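Local structure of hypothetical protein (Bacteroides fragilis, 4JX0) at residues I195-L206 with W219-I230. The protein is of unknown function but binds magnesium and probably combines an N-terminal DUF1735-type domain with an F5/8 type C-like domain in one exported chain. Numbering follows the deposited sequence.
Sequences ISFKSDIRPDKL and WYTSNANNYLTI
Ile195 CG2 meets Ile230 CG2, and Phe197 runs alongside Ile230, pointing the same way, with Phe197 CE2 3.9 Å from Ile230 CG1. Lys198 and Thr229 form an antiparallel hydrogen-bonded pair: Lys198 N reaches Thr229 O at 3.1 Å, and the return bond from Thr229 N to Lys198 O is nearly straight (N-H...O 170°). Strand 196-199 is thereby joined as the outermost strand to strand 227-232 in a five-stranded antiparallel sheet, one of two sheets consistent with the beta-sandwich of F5/8 type C domains. Asp200 spreads its carboxylate almost parallel to the Tyr227 ring (planes 13° apart). Asp200 OD1 accepts from Tyr227 N at 3.1 Å, on the syn side but well out of the carboxylate plane, while Asp200 OD2 takes a weak bond from Asn226 ND2. Ile201 offers its carbonyl to the indole, Trp219 NE1 to Ile201 O being 3.0 Å, with the donor above the carbonyl plane. Arg202, extended from CG to NE, lays its guanidinium over the Tyr220 face, CZ 3.7 Å from the ring centroid, a cation-pi stack; Arg202 NH1 also donates, within the guanidinium plane, to Ser222 OG at 3.3 Å. Leu206 CD2 sits over the five-membered ring of Trp219 in a CH-pi contact, 3.7 Å from its centroid; the Trp219 side chain also lies about 4 Å from that of the magnesium ligand Ser208.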
loop_
_atom_site.group_PDB
_atom_site.type_symbol
_atom_site.label_atom_id
_atom_site.label_comp_id
_atom_site.label_asym_id
_atom_site.label_seq_id
_atom_site.Cartn_x
_atom_site.Cartn_y
_atom_site.Cartn_z
ATOM N N ILE A 195 5.197 -32.455 5.301
ATOM C CA ILE A 195 4.546 -31.249 4.777
ATOM C C ILE A 195 3.896 -31.542 3.413
ATOM O O ILE A 195 4.455 -32.279 2.605
ATOM C CB ILE A 195 5.563 -30.074 4.676
ATOM C CG1 ILE A 195 6.021 -29.645 6.079
ATOM C CG2 ILE A 195 4.966 -28.878 3.901
ATOM C CD1 ILE A 195 7.057 -28.525 6.093
ATOM N N SER A 196 2.725 -30.936 3.166
ATOM C CA SER A 196 1.988 -31.007 1.900
ATOM C C SER A 196 1.946 -29.589 1.331
ATOM O O SER A 196 2.048 -28.625 2.096
ATOM C CB SER A 196 0.579 -31.570 2.104
ATOM O OG SER A 196 0.465 -32.356 3.281
ATOM N N PHE A 197 1.827 -29.453 0.003
ATOM C CA PHE A 197 1.820 -28.149 -0.652
ATOM C C PHE A 197 0.637 -27.978 -1.583
ATOM O O PHE A 197 0.211 -28.930 -2.240
ATOM C CB PHE A 197 3.103 -27.956 -1.457
ATOM C CG PHE A 197 4.373 -28.085 -0.658
ATOM C CD1 PHE A 197 5.006 -29.311 -0.526
ATOM C CD2 PHE A 197 4.954 -26.977 -0.065
ATOM C CE1 PHE A 197 6.184 -29.432 0.206
ATOM C CE2 PHE A 197 6.125 -27.103 0.681
ATOM C CZ PHE A 197 6.730 -28.331 0.815
ATOM N N LYS A 198 0.133 -26.744 -1.665
ATOM C CA LYS A 198 -0.953 -26.368 -2.565
ATOM C C LYS A 198 -0.571 -25.060 -3.233
ATOM O O LYS A 198 0.119 -24.237 -2.630
ATOM C CB LYS A 198 -2.299 -26.261 -1.823
ATOM C CG LYS A 198 -2.925 -27.622 -1.545
ATOM C CD LYS A 198 -4.299 -27.540 -0.869
ATOM C CE LYS A 198 -5.446 -27.489 -1.857
ATOM N NZ LYS A 198 -6.772 -27.501 -1.180
ATOM N N SER A 199 -0.967 -24.890 -4.492
ATOM C CA SER A 199 -0.681 -23.674 -5.246
ATOM C C SER A 199 -1.665 -23.513 -6.410
ATOM O O SER A 199 -2.181 -24.503 -6.936
ATOM C CB SER A 199 0.747 -23.704 -5.776
ATOM O OG SER A 199 1.032 -22.532 -6.521
ATOM N N ASP A 200 -1.907 -22.262 -6.819
ATOM C CA ASP A 200 -2.786 -21.985 -7.958
ATOM C C ASP A 200 -2.060 -22.190 -9.290
ATOM O O ASP A 200 -2.733 -22.288 -10.312
ATOM C CB ASP A 200 -3.368 -20.567 -7.903
ATOM C CG ASP A 200 -2.348 -19.456 -7.899
ATOM O OD1 ASP A 200 -1.216 -19.688 -7.403
ATOM O OD2 ASP A 200 -2.673 -18.354 -8.394
ATOM N N ILE A 201 -0.707 -22.251 -9.288
ATOM C CA ILE A 201 0.087 -22.443 -10.505
ATOM C C ILE A 201 0.991 -23.668 -10.351
ATOM O O ILE A 201 1.511 -23.920 -9.259
ATOM C CB ILE A 201 0.898 -21.167 -10.843
ATOM C CG1 ILE A 201 1.461 -21.249 -12.261
ATOM C CG2 ILE A 201 2.017 -20.878 -9.814
ATOM C CD1 ILE A 201 1.817 -19.939 -12.853
ATOM N N ARG A 202 1.157 -24.436 -11.450
ATOM C CA ARG A 202 1.994 -25.641 -11.520
ATOM C C ARG A 202 1.819 -26.565 -10.310
ATOM O O ARG A 202 2.814 -26.956 -9.702
ATOM C CB ARG A 202 3.473 -25.250 -11.661
ATOM C CG ARG A 202 3.772 -24.530 -12.945
ATOM C CD ARG A 202 5.189 -24.023 -13.017
ATOM N NE ARG A 202 5.361 -23.253 -14.248
ATOM C CZ ARG A 202 5.116 -21.952 -14.399
ATOM N NH1 ARG A 202 4.727 -21.213 -13.367
ATOM N NH2 ARG A 202 5.281 -21.376 -15.580
ATOM N N PRO A 203 0.578 -26.952 -9.948
ATOM C CA PRO A 203 0.407 -27.850 -8.788
ATOM C C PRO A 203 1.108 -29.202 -8.982
ATOM O O PRO A 203 1.639 -29.774 -8.031
ATOM C CB PRO A 203 -1.108 -27.995 -8.673
ATOM C CG PRO A 203 -1.627 -27.656 -10.021
ATOM C CD PRO A 203 -0.717 -26.621 -10.568
ATOM N N ASP A 204 1.150 -29.675 -10.237
ATOM C CA ASP A 204 1.820 -30.921 -10.640
ATOM C C ASP A 204 3.347 -30.915 -10.356
ATOM O O ASP A 204 3.937 -31.991 -10.259
ATOM C CB ASP A 204 1.579 -31.199 -12.144
ATOM C CG ASP A 204 1.994 -30.068 -13.088
ATOM O OD1 ASP A 204 1.347 -28.988 -13.051
ATOM O OD2 ASP A 204 2.940 -30.273 -13.886
ATOM N N LYS A 205 3.979 -29.725 -10.228
ATOM C CA LYS A 205 5.418 -29.599 -9.975
ATOM C C LYS A 205 5.747 -29.350 -8.489
ATOM O O LYS A 205 6.898 -29.037 -8.180
ATOM C CB LYS A 205 5.980 -28.437 -10.823
ATOM C CG LYS A 205 5.724 -28.549 -12.327
ATOM C CD LYS A 205 6.231 -29.859 -12.920
ATOM C CE LYS A 205 6.299 -29.830 -14.428
ATOM N NZ LYS A 205 6.422 -31.198 -15.012
ATOM N N LEU A 206 4.780 -29.514 -7.567
ATOM C CA LEU A 206 5.025 -29.228 -6.143
ATOM C C LEU A 206 5.767 -30.355 -5.401
ATOM O O LEU A 206 6.236 -30.112 -4.289
ATOM C CB LEU A 206 3.707 -28.916 -5.412
ATOM C CG LEU A 206 2.962 -27.648 -5.858
ATOM C CD1 LEU A 206 1.578 -27.623 -5.288
ATOM C CD2 LEU A 206 3.697 -26.394 -5.438
ATOM N N TRP A 219 9.035 -25.834 -9.784
ATOM C CA TRP A 219 7.980 -24.886 -9.443
ATOM C C TRP A 219 8.500 -23.453 -9.349
ATOM O O TRP A 219 9.526 -23.192 -8.718
ATOM C CB TRP A 219 7.345 -25.260 -8.100
ATOM C CG TRP A 219 6.133 -24.444 -7.773
ATOM C CD1 TRP A 219 4.855 -24.678 -8.183
ATOM C CD2 TRP A 219 6.099 -23.225 -7.023
ATOM N NE1 TRP A 219 4.018 -23.689 -7.715
ATOM C CE2 TRP A 219 4.757 -22.783 -7.000
ATOM C CE3 TRP A 219 7.080 -22.440 -6.399
ATOM C CZ2 TRP A 219 4.373 -21.602 -6.360
ATOM C CZ3 TRP A 219 6.693 -21.278 -5.752
ATOM C CH2 TRP A 219 5.362 -20.858 -5.758
ATOM N N TYR A 220 7.724 -22.517 -9.906
ATOM C CA TYR A 220 7.999 -21.087 -9.862
ATOM C C TYR A 220 6.716 -20.318 -10.153
ATOM O O TYR A 220 5.791 -20.867 -10.754
ATOM C CB TYR A 220 9.118 -20.692 -10.845
ATOM C CG TYR A 220 8.878 -21.092 -12.283
ATOM C CD1 TYR A 220 9.240 -22.349 -12.743
ATOM C CD2 TYR A 220 8.365 -20.185 -13.203
ATOM C CE1 TYR A 220 9.049 -22.717 -14.071
ATOM C CE2 TYR A 220 8.203 -20.527 -14.543
ATOM C CZ TYR A 220 8.533 -21.805 -14.972
ATOM O OH TYR A 220 8.348 -22.207 -16.276
ATOM N N THR A 221 6.640 -19.071 -9.689
ATOM C CA THR A 221 5.469 -18.225 -9.909
ATOM C C THR A 221 5.635 -17.474 -11.218
ATOM O O THR A 221 6.746 -17.381 -11.739
ATOM C CB THR A 221 5.267 -17.257 -8.719
ATOM O OG1 THR A 221 6.350 -16.336 -8.626
ATOM C CG2 THR A 221 5.119 -17.982 -7.404
ATOM N N SER A 222 4.520 -16.973 -11.764
ATOM C CA SER A 222 4.496 -16.157 -12.983
ATOM C C SER A 222 3.881 -14.754 -12.753
ATOM O O SER A 222 4.005 -13.914 -13.636
ATOM C CB SER A 222 3.732 -16.875 -14.082
ATOM O OG SER A 222 4.351 -18.117 -14.365
ATOM N N ASN A 223 3.240 -14.480 -11.599
ATOM C CA ASN A 223 2.673 -13.154 -11.327
ATOM C C ASN A 223 2.485 -12.953 -9.819
ATOM O O ASN A 223 2.620 -13.905 -9.048
ATOM C CB ASN A 223 1.347 -12.925 -12.088
ATOM C CG ASN A 223 0.266 -13.950 -11.840
ATOM O OD1 ASN A 223 -0.152 -14.180 -10.705
ATOM N ND2 ASN A 223 -0.282 -14.533 -12.895
ATOM N N ALA A 224 2.176 -11.710 -9.411
ATOM C CA ALA A 224 1.965 -11.346 -8.010
ATOM C C ALA A 224 0.756 -12.049 -7.376
ATOM O O ALA A 224 0.706 -12.135 -6.144
ATOM C CB ALA A 224 1.786 -9.845 -7.886
ATOM N N ASN A 225 -0.220 -12.527 -8.183
ATOM C CA ASN A 225 -1.404 -13.200 -7.639
ATOM C C ASN A 225 -1.153 -14.667 -7.321
ATOM O O ASN A 225 -1.992 -15.269 -6.657
ATOM C CB ASN A 225 -2.600 -13.080 -8.588
ATOM C CG ASN A 225 -3.041 -11.649 -8.797
ATOM O OD1 ASN A 225 -3.097 -10.844 -7.854
ATOM N ND2 ASN A 225 -3.378 -11.298 -10.033
ATOM N N ASN A 226 -0.022 -15.254 -7.763
ATOM C CA ASN A 226 0.278 -16.649 -7.428
ATOM C C ASN A 226 0.677 -16.764 -5.969
ATOM O O ASN A 226 1.187 -15.798 -5.390
ATOM C CB ASN A 226 1.398 -17.233 -8.289
ATOM C CG ASN A 226 1.157 -17.231 -9.770
ATOM O OD1 ASN A 226 1.999 -16.775 -10.545
ATOM N ND2 ASN A 226 0.056 -17.798 -10.215
ATOM N N TYR A 227 0.454 -17.943 -5.385
ATOM C CA TYR A 227 0.800 -18.215 -3.993
ATOM C C TYR A 227 1.334 -19.637 -3.832
ATOM O O TYR A 227 1.171 -20.481 -4.721
ATOM C CB TYR A 227 -0.427 -18.009 -3.077
ATOM C CG TYR A 227 -1.590 -18.934 -3.390
ATOM C CD1 TYR A 227 -1.666 -20.207 -2.835
ATOM C CD2 TYR A 227 -2.601 -18.543 -4.260
ATOM C CE1 TYR A 227 -2.723 -21.066 -3.133
ATOM C CE2 TYR A 227 -3.671 -19.386 -4.553
ATOM C CZ TYR A 227 -3.723 -20.655 -3.996
ATOM O OH TYR A 227 -4.761 -21.521 -4.277
ATOM N N LEU A 228 1.932 -19.898 -2.662
ATOM C CA LEU A 228 2.436 -21.209 -2.270
ATOM C C LEU A 228 1.994 -21.478 -0.847
ATOM O O LEU A 228 2.418 -20.742 0.046
ATOM C CB LEU A 228 3.964 -21.243 -2.384
ATOM C CG LEU A 228 4.683 -22.481 -1.832
ATOM C CD1 LEU A 228 4.225 -23.757 -2.535
ATOM C CD2 LEU A 228 6.174 -22.316 -1.942
ATOM N N THR A 229 1.146 -22.505 -0.628
ATOM C CA THR A 229 0.655 -22.850 0.705
ATOM C C THR A 229 1.403 -24.049 1.254
ATOM O O THR A 229 1.564 -25.041 0.558
ATOM C CB THR A 229 -0.852 -23.130 0.703
ATOM O OG1 THR A 229 -1.517 -22.134 -0.057
ATOM C CG2 THR A 229 -1.446 -23.141 2.102
ATOM N N ILE A 230 1.847 -23.950 2.511
ATOM C CA ILE A 230 2.529 -25.007 3.260
ATOM C C ILE A 230 1.477 -25.562 4.186
ATOM O O ILE A 230 0.931 -24.793 4.972
ATOM C CB ILE A 230 3.765 -24.448 4.043
ATOM C CG1 ILE A 230 4.991 -24.286 3.126
ATOM C CG2 ILE A 230 4.121 -25.340 5.242
ATOM C CD1 ILE A 230 4.803 -23.375 1.985
#